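D-alanyl-D-alanine carboxypeptidase (Mycobacterium tuberculosis H37Rv, PDB 4RYE) probably trims the terminal D-Ala-D-Ala of peptidoglycan stem peptides, being a serine D,D-carboxypeptidase of the peptidase S11 family active on synthetic pentapeptides in vitro. Local coordinates at residues A[23-35]-A[256-269]. Sequence-based numbering, arbitrary orientation.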
loop_
_atom_site.group_PDB
_atom_site.type_symbol
_atom_site.label_atom_id
_atom_site.label_comp_id
_atom_site.label_asym_id
_atom_site.label_seq_id
_atom_site.Cartn_x
_atom_site.Cartn_y
_atom_site.Cartn_z
ATOM N N TRP A 23 4.189 -2.234 13.690
ATOM C CA TRP A 23 3.676 -0.990 13.125
ATOM C C TRP A 23 4.701 0.116 13.333
ATOM O O TRP A 23 5.664 -0.052 14.097
ATOM C CB TRP A 23 2.308 -0.610 13.736
ATOM C CG TRP A 23 2.271 -0.628 15.254
ATOM C CD1 TRP A 23 1.805 -1.638 16.053
ATOM C CD2 TRP A 23 2.710 0.409 16.140
ATOM N NE1 TRP A 23 1.938 -1.294 17.373
ATOM C CE2 TRP A 23 2.495 -0.044 17.455
ATOM C CE3 TRP A 23 3.274 1.674 15.946
ATOM C CZ2 TRP A 23 2.821 0.726 18.576
ATOM C CZ3 TRP A 23 3.603 2.438 17.060
ATOM C CH2 TRP A 23 3.378 1.961 18.354
ATOM N N ILE A 24 4.501 1.234 12.647
ATOM C CA ILE A 24 5.399 2.385 12.774
ATOM C C ILE A 24 4.587 3.636 12.495
ATOM O O ILE A 24 3.606 3.580 11.772
ATOM C CB ILE A 24 6.609 2.272 11.795
ATOM C CG1 ILE A 24 7.684 3.317 12.105
ATOM C CG2 ILE A 24 6.162 2.359 10.330
ATOM C CD1 ILE A 24 8.987 3.112 11.312
ATOM N N VAL A 25 4.962 4.751 13.112
ATOM C CA VAL A 25 4.342 6.047 12.843
ATOM C C VAL A 25 5.479 6.997 12.532
ATOM O O VAL A 25 6.406 7.154 13.334
ATOM C CB VAL A 25 3.570 6.602 14.062
ATOM C CG1 VAL A 25 2.918 7.944 13.708
ATOM C CG2 VAL A 25 2.504 5.614 14.520
ATOM N N ALA A 26 5.445 7.598 11.351
ATOM C CA ALA A 26 6.542 8.456 10.921
ATOM C C ALA A 26 5.986 9.733 10.304
ATOM O O ALA A 26 4.793 9.808 9.968
ATOM C CB ALA A 26 7.472 7.714 9.942
ATOM N N ASP A 27 6.848 10.738 10.179
ATOM C CA ASP A 27 6.471 12.016 9.592
ATOM C C ASP A 27 6.819 11.927 8.110
ATOM O O ASP A 27 7.964 11.659 7.746
ATOM C CB ASP A 27 7.246 13.144 10.278
ATOM C CG ASP A 27 6.875 14.539 9.761
ATOM O OD1 ASP A 27 6.896 14.774 8.533
ATOM O OD2 ASP A 27 6.592 15.419 10.601
ATOM N N LEU A 28 5.818 12.139 7.265
ATOM C CA LEU A 28 5.946 12.003 5.816
ATOM C C LEU A 28 6.993 12.956 5.225
ATOM O O LEU A 28 7.661 12.634 4.235
ATOM C CB LEU A 28 4.573 12.266 5.181
ATOM C CG LEU A 28 4.326 11.929 3.714
ATOM C CD1 LEU A 28 4.439 10.425 3.459
ATOM C CD2 LEU A 28 2.962 12.449 3.305
ATOM N N ASP A 29 7.143 14.126 5.839
ATOM C CA ASP A 29 8.013 15.163 5.292
ATOM C C ASP A 29 9.441 15.140 5.853
ATOM O O ASP A 29 10.408 15.221 5.100
ATOM C CB ASP A 29 7.364 16.543 5.471
ATOM C CG ASP A 29 6.064 16.670 4.693
ATOM O OD1 ASP A 29 6.124 16.660 3.446
ATOM O OD2 ASP A 29 4.984 16.761 5.318
ATOM N N SER A 30 9.574 15.025 7.170
ATOM C CA SER A 30 10.887 15.084 7.807
ATOM C C SER A 30 11.566 13.714 7.914
ATOM O O SER A 30 12.787 13.634 8.031
ATOM C CB SER A 30 10.769 15.692 9.197
ATOM O OG SER A 30 10.173 14.764 10.086
ATOM N N GLY A 31 10.777 12.642 7.865
ATOM C CA GLY A 31 11.302 11.294 8.028
ATOM C C GLY A 31 11.566 10.885 9.474
ATOM O O GLY A 31 12.082 9.786 9.723
ATOM N N GLN A 32 11.230 11.760 10.428
ATOM C CA GLN A 32 11.291 11.410 11.852
ATOM C C GLN A 32 10.375 10.226 12.134
ATOM O O GLN A 32 9.263 10.168 11.622
ATOM C CB GLN A 32 10.797 12.559 12.733
ATOM C CG GLN A 32 11.614 13.833 12.729
ATOM C CD GLN A 32 10.815 14.996 13.317
ATOM O OE1 GLN A 32 10.074 15.679 12.602
ATOM N NE2 GLN A 32 10.935 15.200 14.631
ATOM N N VAL A 33 10.838 9.287 12.948
ATOM C CA VAL A 33 9.973 8.204 13.420
ATOM C C VAL A 33 9.421 8.582 14.796
ATOM O O VAL A 33 10.184 8.865 15.722
ATOM C CB VAL A 33 10.730 6.853 13.475
ATOM C CG1 VAL A 33 9.844 5.760 14.053
ATOM C CG2 VAL A 33 11.192 6.462 12.073
ATOM N N LEU A 34 8.096 8.611 14.922
ATOM C CA LEU A 34 7.460 9.030 16.173
ATOM C C LEU A 34 7.306 7.871 17.149
ATOM O O LEU A 34 7.435 8.040 18.369
ATOM C CB LEU A 34 6.092 9.664 15.900
ATOM C CG LEU A 34 6.000 11.039 15.232
ATOM C CD1 LEU A 34 6.506 11.032 13.813
ATOM C CD2 LEU A 34 4.567 11.513 15.245
ATOM N N ALA A 35 7.017 6.689 16.612
ATOM C CA ALA A 35 6.856 5.498 17.439
ATOM C C ALA A 35 6.899 4.270 16.553
ATOM O O ALA A 35 6.647 4.352 15.363
ATOM C CB ALA A 35 5.529 5.552 18.219
ATOM N N TRP A 256 -2.835 9.684 17.825
ATOM C CA TRP A 256 -1.719 9.732 18.765
ATOM C C TRP A 256 -0.557 10.547 18.191
ATOM O O TRP A 256 0.042 11.365 18.891
ATOM C CB TRP A 256 -1.253 8.324 19.136
ATOM C CG TRP A 256 -0.085 8.328 20.093
ATOM C CD1 TRP A 256 -0.133 8.317 21.460
ATOM C CD2 TRP A 256 1.303 8.362 19.739
ATOM N NE1 TRP A 256 1.141 8.338 21.973
ATOM C CE2 TRP A 256 2.038 8.372 20.936
ATOM C CE3 TRP A 256 1.992 8.391 18.523
ATOM C CZ2 TRP A 256 3.443 8.406 20.952
ATOM C CZ3 TRP A 256 3.382 8.423 18.543
ATOM C CH2 TRP A 256 4.087 8.430 19.744
ATOM N N GLY A 257 -0.256 10.331 16.916
ATOM C CA GLY A 257 0.830 11.035 16.259
ATOM C C GLY A 257 0.583 12.531 16.135
ATOM O O GLY A 257 1.504 13.338 16.268
ATOM N N PHE A 258 -0.658 12.908 15.855
ATOM C CA PHE A 258 -0.986 14.319 15.669
ATOM C C PHE A 258 -1.003 15.055 16.994
ATOM O O PHE A 258 -0.785 16.267 17.047
ATOM C CB PHE A 258 -2.325 14.480 14.920
ATOM C CG PHE A 258 -2.235 14.143 13.460
ATOM C CD1 PHE A 258 -1.240 14.699 12.668
ATOM C CD2 PHE A 258 -3.125 13.243 12.878
ATOM C CE1 PHE A 258 -1.149 14.377 11.314
ATOM C CE2 PHE A 258 -3.036 12.917 11.533
ATOM C CZ PHE A 258 -2.040 13.480 10.751
ATOM N N ALA A 259 -1.270 14.316 18.067
ATOM C CA ALA A 259 -1.321 14.903 19.390
ATOM C C ALA A 259 0.077 15.011 20.006
ATOM O O ALA A 259 0.283 15.759 20.961
ATOM C CB ALA A 259 -2.248 14.096 20.294
ATOM N N LEU A 260 1.034 14.279 19.443
ATOM C CA LEU A 260 2.397 14.233 19.984
ATOM C C LEU A 260 3.104 15.582 19.855
ATOM O O LEU A 260 3.012 16.248 18.828
ATOM C CB LEU A 260 3.218 13.147 19.270
ATOM C CG LEU A 260 4.618 12.836 19.813
ATOM C CD1 LEU A 260 4.546 12.244 21.228
ATOM C CD2 LEU A 260 5.362 11.888 18.858
ATOM N N ASN A 261 3.786 15.985 20.917
ATOM C CA ASN A 261 4.687 17.130 20.870
ATOM C C ASN A 261 5.608 16.961 19.661
ATOM O O ASN A 261 6.256 15.923 19.512
ATOM C CB ASN A 261 5.482 17.180 22.179
ATOM C CG ASN A 261 6.352 18.416 22.302
ATOM O OD1 ASN A 261 7.133 18.745 21.401
ATOM N ND2 ASN A 261 6.238 19.099 23.436
ATOM N N PRO A 262 5.633 17.962 18.762
ATOM C CA PRO A 262 6.348 17.822 17.488
ATOM C C PRO A 262 7.854 17.603 17.643
ATOM O O PRO A 262 8.480 17.092 16.718
ATOM C CB PRO A 262 6.075 19.158 16.775
ATOM C CG PRO A 262 4.864 19.720 17.441
ATOM C CD PRO A 262 4.931 19.255 18.867
ATOM N N GLN A 263 8.427 17.976 18.786
ATOM C CA GLN A 263 9.850 17.730 19.026
ATOM C C GLN A 263 10.176 16.299 19.443
ATOM O O GLN A 263 11.339 15.920 19.470
ATOM C CB GLN A 263 10.390 18.675 20.092
ATOM C CG GLN A 263 10.864 20.016 19.574
ATOM C CD GLN A 263 11.447 20.865 20.684
ATOM O OE1 GLN A 263 12.660 21.074 20.753
ATOM N NE2 GLN A 263 10.584 21.344 21.575
ATOM N N ALA A 264 9.166 15.500 19.779
ATOM C CA ALA A 264 9.435 14.153 20.293
ATOM C C ALA A 264 9.585 13.141 19.169
ATOM O O ALA A 264 8.840 13.179 18.198
ATOM C CB ALA A 264 8.344 13.713 21.258
ATOM N N SER A 265 10.537 12.221 19.309
ATOM C CA SER A 265 10.736 11.179 18.303
ATOM C C SER A 265 11.578 10.035 18.864
ATOM O O SER A 265 12.220 10.181 19.906
ATOM C CB SER A 265 11.433 11.766 17.082
ATOM O OG SER A 265 12.777 12.075 17.398
ATOM N N VAL A 266 11.579 8.894 18.181
ATOM C CA VAL A 266 12.381 7.760 18.641
ATOM C C VAL A 266 13.469 7.375 17.646
ATOM O O VAL A 266 14.345 6.577 17.952
ATOM C CB VAL A 266 11.506 6.530 18.986
ATOM C CG1 VAL A 266 10.555 6.876 20.118
ATOM C CG2 VAL A 266 10.718 6.048 17.761
ATOM N N GLY A 267 13.413 7.951 16.455
ATOM C CA GLY A 267 14.474 7.750 15.487
ATOM C C GLY A 267 14.139 8.382 14.154
ATOM O O GLY A 267 13.378 9.345 14.088
ATOM N N SER A 268 14.714 7.854 13.080
ATOM C CA SER A 268 14.403 8.373 11.756
ATOM C C SER A 268 14.422 7.272 10.711
ATOM O O SER A 268 15.010 6.207 10.920
ATOM C CB SER A 268 15.356 9.503 11.370
ATOM O OG SER A 268 16.686 9.042 11.320
ATOM N N LEU A 269 13.756 7.531 9.593
ATOM C CA LEU A 269 13.645 6.555 8.525
ATOM C C LEU A 269 14.995 6.322 7.858
ATOM O O LEU A 269 15.811 7.243 7.760
ATOM C CB LEU A 269 12.606 7.015 7.501
ATOM C CG LEU A 269 11.176 7.036 8.011
ATOM C CD1 LEU A 269 10.216 7.470 6.898
ATOM C CD2 LEU A 269 10.808 5.661 8.552
ATOM O OXT LEU A 269 15.307 5.205 7.425
#
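V33 and L269 meet at about a right angle, V33 CG2 lying 3.6 Å from L269 CD2. V33 CG1, anti to the backbone N (chi1 176°), lies 3.8 Å from V266 CG2. L269 also reaches A26 with CD1 and CD2, and its side chain touches V159 and R163 of helix 155-166. Its carboxylate OXT is hydrogen-bonded to H156.

The C-terminal strand 267-268 pairs antiparallel with strand 32-37 as an outermost strand of the antiparallel sheet of the penicillin-binding (beta-lactamase clan) fold, and helix 246-259 packs on one face of that sheet.

On the other side of strand 32-37, L34 and L260 run antiparallel alongside each other, L34 CD2 3.7 Å from L260 CD2. The W256 ring edge meets L34 O in plane, while A35 CB comes at the ring obliquely, 3.6 Å from CH2. L34 O is buried without a polar partner. W256 NE1 bonds to V13 O.

V266 and G267 form a classic beta bulge opposite V33. V33 O accepts from V266 N at 2.8 Å and weakly from G267 N. V33 N bonds to G267 O at 2.8 Å (169°), from above the carbonyl plane. L269 N bonds to G31 O at 2.8 Å.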